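Long-range contacts in 3-oxoacyl-[acyl-carrier-protein] synthase 2 (Rickettsia rickettsii, PDB 4JGA), which probably catalyses the chain-elongating condensation of fatty acid synthesis, joining acyl groups to malonyl units carried on acyl carrier protein: residues N39-I47 with S356-L364; R119-G129 with Y172-V182. One frame throughout, in Å; residues are numbered along the deposited sequence.

Contact 1: N39-I47 with S356-L364; sequences NIVDGVSGI and STKSSIGHL
Thr357 meets Ile40 through their methyls, CG2 to CG2, with the two side chains at about a right angle. This begins a worked example of how a condensing enzyme of the thiolase superfamily joins its halves: the end of helix 33-41, in the N-terminal family region, and the turn beyond it receive the short helix 358-361 of the C-terminal one. That helix leads to His363, which turns its ring to His326 and touches Cys185, a grouping consistent with the Cys-His-His active site of this family. Thr357 also packs on Phe375 of helix 368-382. At Lys358 the backbone N gives a capping bond to Ser356 OG at the approach to the short helix. At Ser359 the link is made by solvent: a water takes a bond from Ser45 OG and gives one to Ser359 O, although its 2.5 Å distance from Ser45 OG is too short to be trusted exactly. Ser360 is the hub. In the conformer described, one of two deposited, OG lies anti to the backbone N (chi1 157°) and donates in the carbonyl plane of Val44 O at 2.8 Å. Gly46 N gives a nearly straight bond to Ser360 O at 2.8 Å, with the donor tilted 30° from the carbonyl plane. Ser45 OG accepts from Ile47 N in an ST turn, two residues after the Schellman glycine, Gly43. Next comes Ile361, whose CG2 lies 4.1 Å from Ile40 CD1. At Gly362 positive phi ends the helix, and here Ile47 CD1 sits over the peptide joining Ile361 to Gly362, 3.5 Å from Ile361 C and 3.6 Å from Gly362 N.

Contact 2: R119-G129 with Y172-V182; sequences RDRTGLILGSG and YGFSGPNQTAV
The Phe174 ring is sandwiched: Thr122 CG2 lies over one face, 3.4 Å from the ring centroid in a CH-pi contact, and Tyr172 CB sits over the centre of the opposite face. Thr122 points this methyl at the ring because CG2 stands anti to the backbone N, while its OG1 pairs with Trp111. The Arg119 guanidinium has Tyr172 O and Gly173 CA over one face, both toward the rim; its NE bonds to Pro113 O. Nearby, Arg119 O is gripped by Ser175 N, at 3.0 Å, and by Thr122 N, which arrive from opposite faces of the carbonyl plane. Ser175 OG also donates to Asp120 OD1, at a distance too short to be exact, and Asp120 OD2 forms a salt bridge with Arg300 of the second subunit. Gly176 N then bonds to Thr122 O, and a parallel ladder follows: Leu124 N to Pro177 O at 2.8 Å, Gln179 N to Leu124 O at 3.0 Å, and a weak bond from Leu126 N to Gln179 O. Leu124 and Asn178 lie side by side against helix 163-172. Beyond the ladder, Thr180 OG1 and Val182 O pair reciprocally with Val182 O and Thr180 OG1 of the second subunit. Neighbouring parallel strands joined through helices make this a beta-alpha-beta crossover at the dimer-facing margin of a thiolase-fold sheet.

In the fold
Both contacts are largely buried, yet they illustrate two ways of being so. Contact 1 lies nearer the middle of the chain, about 12 Å from its centre, and no other subunit touches it; contact 2, about 17 Å out on the opposite side, is covered partly by the second subunit. They share no helix or strand, and their centres stand about 28 Å apart. Contact 1 bridges the two family regions over 308 intervening residues, using a single backbone bond, serine hydroxyls, a water and isoleucine branches. Contact 2 stays within the N-terminal region, joins strands 122-127 and 178-179, and relies mainly on backbone pairing, with charged groups gathered at one end.

Contact 1: N39-I47 with S356-L364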
loop_
_atom_site.group_PDB
_atom_site.type_symbol
_atom_site.label_atom_id
_atom_site.label_comp_id
_atom_site.label_asym_id
_atom_site.label_seq_id
_atom_site.Cartn_x
_atom_site.Cartn_y
_atom_site.Cartn_z
ATOM N N ASN A 39 -29.369 -9.705 0.890
ATOM C CA ASN A 39 -29.186 -10.492 -0.338
ATOM C C ASN A 39 -28.220 -11.657 -0.213
ATOM O O ASN A 39 -28.482 -12.747 -0.755
ATOM C CB ASN A 39 -28.810 -9.597 -1.515
ATOM C CG ASN A 39 -30.010 -8.836 -2.035
ATOM O OD1 ASN A 39 -31.137 -9.303 -1.928
ATOM N ND2 ASN A 39 -29.779 -7.676 -2.579
ATOM N N ILE A 40 -27.133 -11.449 0.536
ATOM C CA ILE A 40 -26.205 -12.535 0.834
ATOM C C ILE A 40 -26.919 -13.678 1.538
ATOM O O ILE A 40 -26.886 -14.845 1.097
ATOM C CB ILE A 40 -25.037 -12.058 1.710
ATOM C CG1 ILE A 40 -24.064 -11.184 0.897
ATOM C CG2 ILE A 40 -24.325 -13.233 2.370
ATOM C CD1 ILE A 40 -23.286 -11.902 -0.195
ATOM N N VAL A 41 -27.587 -13.343 2.629
ATOM C CA VAL A 41 -28.285 -14.363 3.424
ATOM C C VAL A 41 -29.360 -15.066 2.598
ATOM O O VAL A 41 -29.590 -16.281 2.757
ATOM C CB VAL A 41 -28.819 -13.713 4.719
ATOM C CG1 VAL A 41 -29.875 -14.546 5.392
ATOM C CG2 VAL A 41 -27.648 -13.461 5.676
ATOM N N ASP A 42 -30.053 -14.308 1.741
ATOM C CA ASP A 42 -31.156 -14.858 0.961
ATOM C C ASP A 42 -30.680 -15.669 -0.238
ATOM O O ASP A 42 -31.494 -16.214 -0.938
ATOM C CB ASP A 42 -32.098 -13.748 0.481
ATOM C CG ASP A 42 -32.889 -13.115 1.611
ATOM O OD1 ASP A 42 -32.965 -13.707 2.702
ATOM O OD2 ASP A 42 -33.482 -12.039 1.376
ATOM N N GLY A 43 -29.382 -15.756 -0.467
ATOM C CA GLY A 43 -28.882 -16.580 -1.535
ATOM C C GLY A 43 -28.957 -15.911 -2.898
ATOM O O GLY A 43 -28.966 -16.591 -3.903
ATOM N N VAL A 44 -28.978 -14.586 -2.923
ATOM C CA VAL A 44 -28.985 -13.811 -4.163
ATOM C C VAL A 44 -27.562 -13.668 -4.691
ATOM O O VAL A 44 -26.618 -13.502 -3.911
ATOM C CB VAL A 44 -29.579 -12.404 -3.928
ATOM C CG1 VAL A 44 -29.459 -11.526 -5.170
ATOM C CG2 VAL A 44 -31.059 -12.509 -3.527
ATOM N N SER A 45 -27.413 -13.738 -6.007
ATOM C CA SER A 45 -26.124 -13.601 -6.680
ATOM C C SER A 45 -26.052 -12.226 -7.305
ATOM O O SER A 45 -27.057 -11.744 -7.814
ATOM C CB SER A 45 -25.962 -14.670 -7.798
ATOM O OG SER A 45 -24.790 -14.427 -8.576
ATOM N N GLY A 46 -24.880 -11.598 -7.271
ATOM C CA GLY A 46 -24.684 -10.334 -7.985
ATOM C C GLY A 46 -23.823 -10.404 -9.239
ATOM O O GLY A 46 -23.325 -9.383 -9.686
ATOM N N ILE A 47 -23.653 -11.596 -9.798
ATOM C CA ILE A 47 -22.807 -11.781 -10.957
ATOM C C ILE A 47 -23.671 -11.615 -12.193
ATOM O O ILE A 47 -24.750 -12.214 -12.278
ATOM C CB ILE A 47 -22.157 -13.184 -10.989
ATOM C CG1 ILE A 47 -21.268 -13.442 -9.752
ATOM C CG2 ILE A 47 -21.372 -13.374 -12.271
ATOM C CD1 ILE A 47 -20.348 -12.311 -9.415
ATOM N N SER A 356 -17.969 -19.571 1.453
ATOM C CA SER A 356 -17.415 -18.523 0.628
ATOM C C SER A 356 -18.537 -17.660 0.106
ATOM O O SER A 356 -19.420 -18.119 -0.638
ATOM C CB SER A 356 -16.643 -19.070 -0.552
ATOM O OG SER A 356 -16.255 -17.981 -1.368
ATOM N N THR A 357 -18.512 -16.401 0.495
ATOM C CA THR A 357 -19.468 -15.444 -0.041
ATOM C C THR A 357 -19.075 -14.950 -1.431
ATOM O O THR A 357 -19.828 -14.234 -2.063
ATOM C CB THR A 357 -19.624 -14.252 0.915
ATOM O OG1 THR A 357 -18.332 -13.826 1.379
ATOM C CG2 THR A 357 -20.473 -14.666 2.085
ATOM N N LYS A 358 -17.891 -15.336 -1.920
ATOM C CA LYS A 358 -17.526 -15.037 -3.305
ATOM C C LYS A 358 -18.434 -15.831 -4.253
ATOM O O LYS A 358 -18.528 -15.514 -5.420
ATOM C CB LYS A 358 -16.076 -15.380 -3.582
ATOM C CG LYS A 358 -15.056 -14.552 -2.803
ATOM C CD LYS A 358 -13.658 -14.737 -3.382
ATOM C CE LYS A 358 -12.612 -13.822 -2.772
ATOM N NZ LYS A 358 -12.488 -14.034 -1.319
ATOM N N SER A 359 -19.066 -16.891 -3.722
ATOM C CA SER A 359 -20.108 -17.629 -4.437
ATOM C C SER A 359 -21.264 -16.717 -4.873
ATOM O O SER A 359 -21.969 -17.032 -5.843
ATOM C CB SER A 359 -20.647 -18.787 -3.571
ATOM O OG SER A 359 -21.445 -18.333 -2.501
ATOM N N SER A 360 -21.451 -15.599 -4.163
ATOM C CA SER A 360 -22.519 -14.657 -4.486
ATOM C C SER A 360 -22.041 -13.409 -5.215
ATOM O O SER A 360 -22.665 -12.992 -6.196
ATOM C CB SER A 360 -23.280 -14.228 -3.252
ATOM O OG SER A 360 -23.898 -12.989 -3.498
ATOM N N ILE A 361 -20.961 -12.796 -4.755
ATOM C CA ILE A 361 -20.531 -11.499 -5.320
ATOM C C ILE A 361 -19.265 -11.534 -6.135
ATOM O O ILE A 361 -18.824 -10.499 -6.644
ATOM C CB ILE A 361 -20.375 -10.418 -4.227
ATOM C CG1 ILE A 361 -19.325 -10.786 -3.172
ATOM C CG2 ILE A 361 -21.714 -10.154 -3.556
ATOM C CD1 ILE A 361 -19.008 -9.660 -2.204
ATOM N N GLY A 362 -18.664 -12.704 -6.251
ATOM C CA GLY A 362 -17.417 -12.813 -6.967
ATOM C C GLY A 362 -16.265 -12.353 -6.094
ATOM O O GLY A 362 -16.374 -12.234 -4.844
ATOM N N HIS A 363 -15.148 -12.118 -6.756
ATOM C CA HIS A 363 -13.894 -11.827 -6.084
ATOM C C HIS A 363 -13.569 -10.334 -6.255
ATOM O O HIS A 363 -13.150 -9.897 -7.314
ATOM C CB HIS A 363 -12.819 -12.717 -6.697
ATOM C CG HIS A 363 -11.515 -12.677 -5.978
ATOM N ND1 HIS A 363 -11.237 -11.762 -4.984
ATOM C CD2 HIS A 363 -10.389 -13.411 -6.145
ATOM C CE1 HIS A 363 -10.006 -11.963 -4.538
ATOM N NE2 HIS A 363 -9.471 -12.956 -5.234
ATOM N N LEU A 364 -13.773 -9.563 -5.193
ATOM C CA LEU A 364 -13.564 -8.106 -5.223
ATOM C C LEU A 364 -12.113 -7.686 -5.033
ATOM O O LEU A 364 -11.815 -6.522 -4.784
ATOM C CB LEU A 364 -14.461 -7.434 -4.181
ATOM C CG LEU A 364 -15.879 -7.101 -4.656
ATOM C CD1 LEU A 364 -16.701 -8.337 -5.013
ATOM C CD2 LEU A 364 -16.625 -6.268 -3.610
HETATM O O HOH W 1 -23.305 -16.398 -8.111
#

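Contact 2: R119-G129 with Y172-V182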
loop_
_atom_site.group_PDB
_atom_site.type_symbol
_atom_site.label_atom_id
_atom_site.label_comp_id
_atom_site.label_asym_id
_atom_site.label_seq_id
_atom_site.Cartn_x
_atom_site.Cartn_y
_atom_site.Cartn_z
ATOM N N ARG A 119 -9.681 14.373 16.358
ATOM C CA ARG A 119 -9.376 14.264 14.910
ATOM C C ARG A 119 -7.949 13.742 14.699
ATOM O O ARG A 119 -7.721 12.864 13.894
ATOM C CB ARG A 119 -9.568 15.598 14.211
ATOM C CG ARG A 119 -11.027 15.958 14.053
ATOM C CD ARG A 119 -11.259 17.299 13.364
ATOM N NE ARG A 119 -12.674 17.388 13.024
ATOM C CZ ARG A 119 -13.169 18.212 12.129
ATOM N NH1 ARG A 119 -12.373 19.058 11.506
ATOM N NH2 ARG A 119 -14.464 18.196 11.866
ATOM N N ASP A 120 -7.033 14.234 15.524
ATOM C CA ASP A 120 -5.625 13.824 15.497
ATOM C C ASP A 120 -5.407 12.379 15.922
ATOM O O ASP A 120 -4.420 11.765 15.511
ATOM C CB ASP A 120 -4.769 14.748 16.374
ATOM C CG ASP A 120 -4.581 16.137 15.754
ATOM O OD1 ASP A 120 -4.853 16.312 14.530
ATOM O OD2 ASP A 120 -4.120 17.035 16.507
ATOM N N ARG A 121 -6.344 11.815 16.682
ATOM C CA ARG A 121 -6.274 10.411 17.115
ATOM C C ARG A 121 -7.090 9.463 16.212
ATOM O O ARG A 121 -7.300 8.288 16.517
ATOM C CB ARG A 121 -6.728 10.328 18.586
ATOM C CG ARG A 121 -5.760 10.989 19.568
ATOM C CD ARG A 121 -4.490 10.164 19.760
ATOM N NE ARG A 121 -4.768 8.869 20.401
ATOM C CZ ARG A 121 -3.868 7.900 20.572
ATOM N NH1 ARG A 121 -2.632 8.068 20.156
ATOM N NH2 ARG A 121 -4.199 6.757 21.183
ATOM N N THR A 122 -7.559 9.996 15.095
ATOM C CA THR A 122 -8.306 9.230 14.125
ATOM C C THR A 122 -7.480 9.083 12.868
ATOM O O THR A 122 -7.101 10.066 12.256
ATOM C CB THR A 122 -9.647 9.913 13.788
ATOM O OG1 THR A 122 -10.436 10.032 14.983
ATOM C CG2 THR A 122 -10.398 9.056 12.819
ATOM N N GLY A 123 -7.158 7.839 12.524
ATOM C CA GLY A 123 -6.362 7.534 11.370
ATOM C C GLY A 123 -7.145 6.698 10.368
ATOM O O GLY A 123 -8.284 6.325 10.598
ATOM N N LEU A 124 -6.482 6.392 9.255
ATOM C CA LEU A 124 -7.056 5.602 8.173
ATOM C C LEU A 124 -6.001 4.629 7.575
ATOM O O LEU A 124 -4.827 4.989 7.400
ATOM C CB LEU A 124 -7.563 6.510 7.046
ATOM C CG LEU A 124 -8.414 7.735 7.417
ATOM C CD1 LEU A 124 -7.532 8.926 7.708
ATOM C CD2 LEU A 124 -9.380 8.084 6.291
ATOM N N ILE A 125 -6.471 3.426 7.235
ATOM C CA ILE A 125 -5.736 2.484 6.405
ATOM C C ILE A 125 -6.732 1.908 5.408
ATOM O O ILE A 125 -7.473 0.943 5.694
ATOM C CB ILE A 125 -5.054 1.355 7.195
ATOM C CG1 ILE A 125 -4.103 1.934 8.253
ATOM C CG2 ILE A 125 -4.243 0.479 6.244
ATOM C CD1 ILE A 125 -3.295 0.871 8.989
ATOM N N LEU A 126 -6.751 2.550 4.253
ATOM C CA LEU A 126 -7.671 2.232 3.190
ATOM C C LEU A 126 -6.840 1.879 1.942
ATOM O O LEU A 126 -5.904 2.586 1.570
ATOM C CB LEU A 126 -8.656 3.389 2.915
ATOM C CG LEU A 126 -9.609 3.741 4.029
ATOM C CD1 LEU A 126 -10.289 5.062 3.763
ATOM C CD2 LEU A 126 -10.639 2.634 4.179
ATOM N N GLY A 127 -7.155 0.729 1.353
ATOM C CA GLY A 127 -6.338 0.228 0.243
ATOM C C GLY A 127 -7.132 -0.231 -0.957
ATOM O O GLY A 127 -8.379 -0.185 -0.975
ATOM N N SER A 128 -6.365 -0.652 -1.959
ATOM C CA SER A 128 -6.851 -1.290 -3.172
ATOM C C SER A 128 -5.749 -2.224 -3.672
ATOM O O SER A 128 -4.584 -2.015 -3.376
ATOM C CB SER A 128 -7.178 -0.237 -4.228
ATOM O OG SER A 128 -7.808 -0.829 -5.358
ATOM N N GLY A 129 -6.107 -3.274 -4.388
ATOM C CA GLY A 129 -5.090 -4.184 -4.925
ATOM C C GLY A 129 -4.427 -3.614 -6.161
ATOM O O GLY A 129 -3.194 -3.669 -6.321
ATOM N N TYR A 172 -13.783 14.222 6.673
ATOM C CA TYR A 172 -14.108 14.252 8.102
ATOM C C TYR A 172 -13.087 14.979 8.984
ATOM O O TYR A 172 -13.253 15.042 10.193
ATOM C CB TYR A 172 -14.365 12.826 8.623
ATOM C CG TYR A 172 -15.566 12.219 7.956
ATOM C CD1 TYR A 172 -16.856 12.642 8.287
ATOM C CD2 TYR A 172 -15.428 11.221 7.003
ATOM C CE1 TYR A 172 -17.973 12.090 7.661
ATOM C CE2 TYR A 172 -16.539 10.656 6.395
ATOM C CZ TYR A 172 -17.801 11.101 6.707
ATOM O OH TYR A 172 -18.882 10.525 6.094
ATOM N N GLY A 173 -12.044 15.535 8.396
ATOM C CA GLY A 173 -10.974 16.107 9.199
ATOM C C GLY A 173 -10.084 15.097 9.959
ATOM O O GLY A 173 -9.434 15.484 10.918
ATOM N N PHE A 174 -10.035 13.830 9.564
ATOM C CA PHE A 174 -9.260 12.854 10.320
ATOM C C PHE A 174 -7.776 13.055 10.027
ATOM O O PHE A 174 -7.329 12.929 8.883
ATOM C CB PHE A 174 -9.683 11.444 9.981
ATOM C CG PHE A 174 -11.111 11.120 10.311
ATOM C CD1 PHE A 174 -11.803 11.747 11.340
ATOM C CD2 PHE A 174 -11.742 10.099 9.625
ATOM C CE1 PHE A 174 -13.115 11.391 11.669
ATOM C CE2 PHE A 174 -13.058 9.753 9.913
ATOM C CZ PHE A 174 -13.750 10.400 10.944
ATOM N N SER A 175 -7.020 13.425 11.054
ATOM C CA SER A 175 -5.658 13.929 10.871
ATOM C C SER A 175 -4.591 13.059 11.507
ATOM O O SER A 175 -3.414 13.446 11.601
ATOM C CB SER A 175 -5.599 15.356 11.407
ATOM O OG SER A 175 -6.250 15.423 12.664
ATOM N N GLY A 176 -5.001 11.879 11.960
ATOM C CA GLY A 176 -4.063 10.841 12.391
ATOM C C GLY A 176 -3.339 10.186 11.210
ATOM O O GLY A 176 -3.318 10.740 10.106
ATOM N N PRO A 177 -2.702 9.014 11.446
ATOM C CA PRO A 177 -2.014 8.321 10.374
ATOM C C PRO A 177 -2.882 8.171 9.123
ATOM O O PRO A 177 -4.032 7.770 9.225
ATOM C CB PRO A 177 -1.685 6.949 10.968
ATOM C CG PRO A 177 -1.715 7.139 12.428
ATOM C CD PRO A 177 -2.693 8.254 12.707
ATOM N N ASN A 178 -2.307 8.530 7.981
ATOM C CA ASN A 178 -3.018 8.554 6.706
ATOM C C ASN A 178 -2.302 7.596 5.773
ATOM O O ASN A 178 -1.323 7.978 5.116
ATOM C CB ASN A 178 -2.985 9.965 6.128
ATOM C CG ASN A 178 -4.147 10.256 5.209
ATOM O OD1 ASN A 178 -5.162 10.819 5.661
ATOM N ND2 ASN A 178 -4.044 9.836 3.902
ATOM N N GLN A 179 -2.733 6.333 5.806
ATOM C CA GLN A 179 -1.950 5.233 5.256
ATOM C C GLN A 179 -2.839 4.268 4.483
ATOM O O GLN A 179 -4.058 4.476 4.362
ATOM C CB GLN A 179 -1.132 4.537 6.370
ATOM C CG GLN A 179 -0.130 5.475 7.075
ATOM C CD GLN A 179 0.703 4.826 8.193
ATOM O OE1 GLN A 179 1.025 5.464 9.189
ATOM N NE2 GLN A 179 1.071 3.586 8.017
ATOM N N THR A 180 -2.215 3.238 3.929
ATOM C CA THR A 180 -2.878 2.234 3.091
ATOM C C THR A 180 -2.258 0.868 3.355
ATOM O O THR A 180 -1.212 0.753 4.021
ATOM C CB THR A 180 -2.701 2.518 1.567
ATOM O OG1 THR A 180 -1.365 2.259 1.130
ATOM C CG2 THR A 180 -3.067 3.970 1.219
ATOM N N ALA A 181 -2.904 -0.149 2.826
ATOM C CA ALA A 181 -2.302 -1.478 2.647
ATOM C C ALA A 181 -2.605 -1.829 1.196
ATOM O O ALA A 181 -3.682 -1.463 0.687
ATOM C CB ALA A 181 -2.946 -2.508 3.574
ATOM N N VAL A 182 -1.650 -2.467 0.527
ATOM C CA VAL A 182 -1.774 -2.858 -0.853
ATOM C C VAL A 182 -1.128 -4.225 -0.975
ATOM O O VAL A 182 0.083 -4.359 -1.083
ATOM C CB VAL A 182 -1.149 -1.810 -1.805
ATOM C CG1 VAL A 182 -1.275 -2.235 -3.246
ATOM C CG2 VAL A 182 -1.832 -0.428 -1.636
#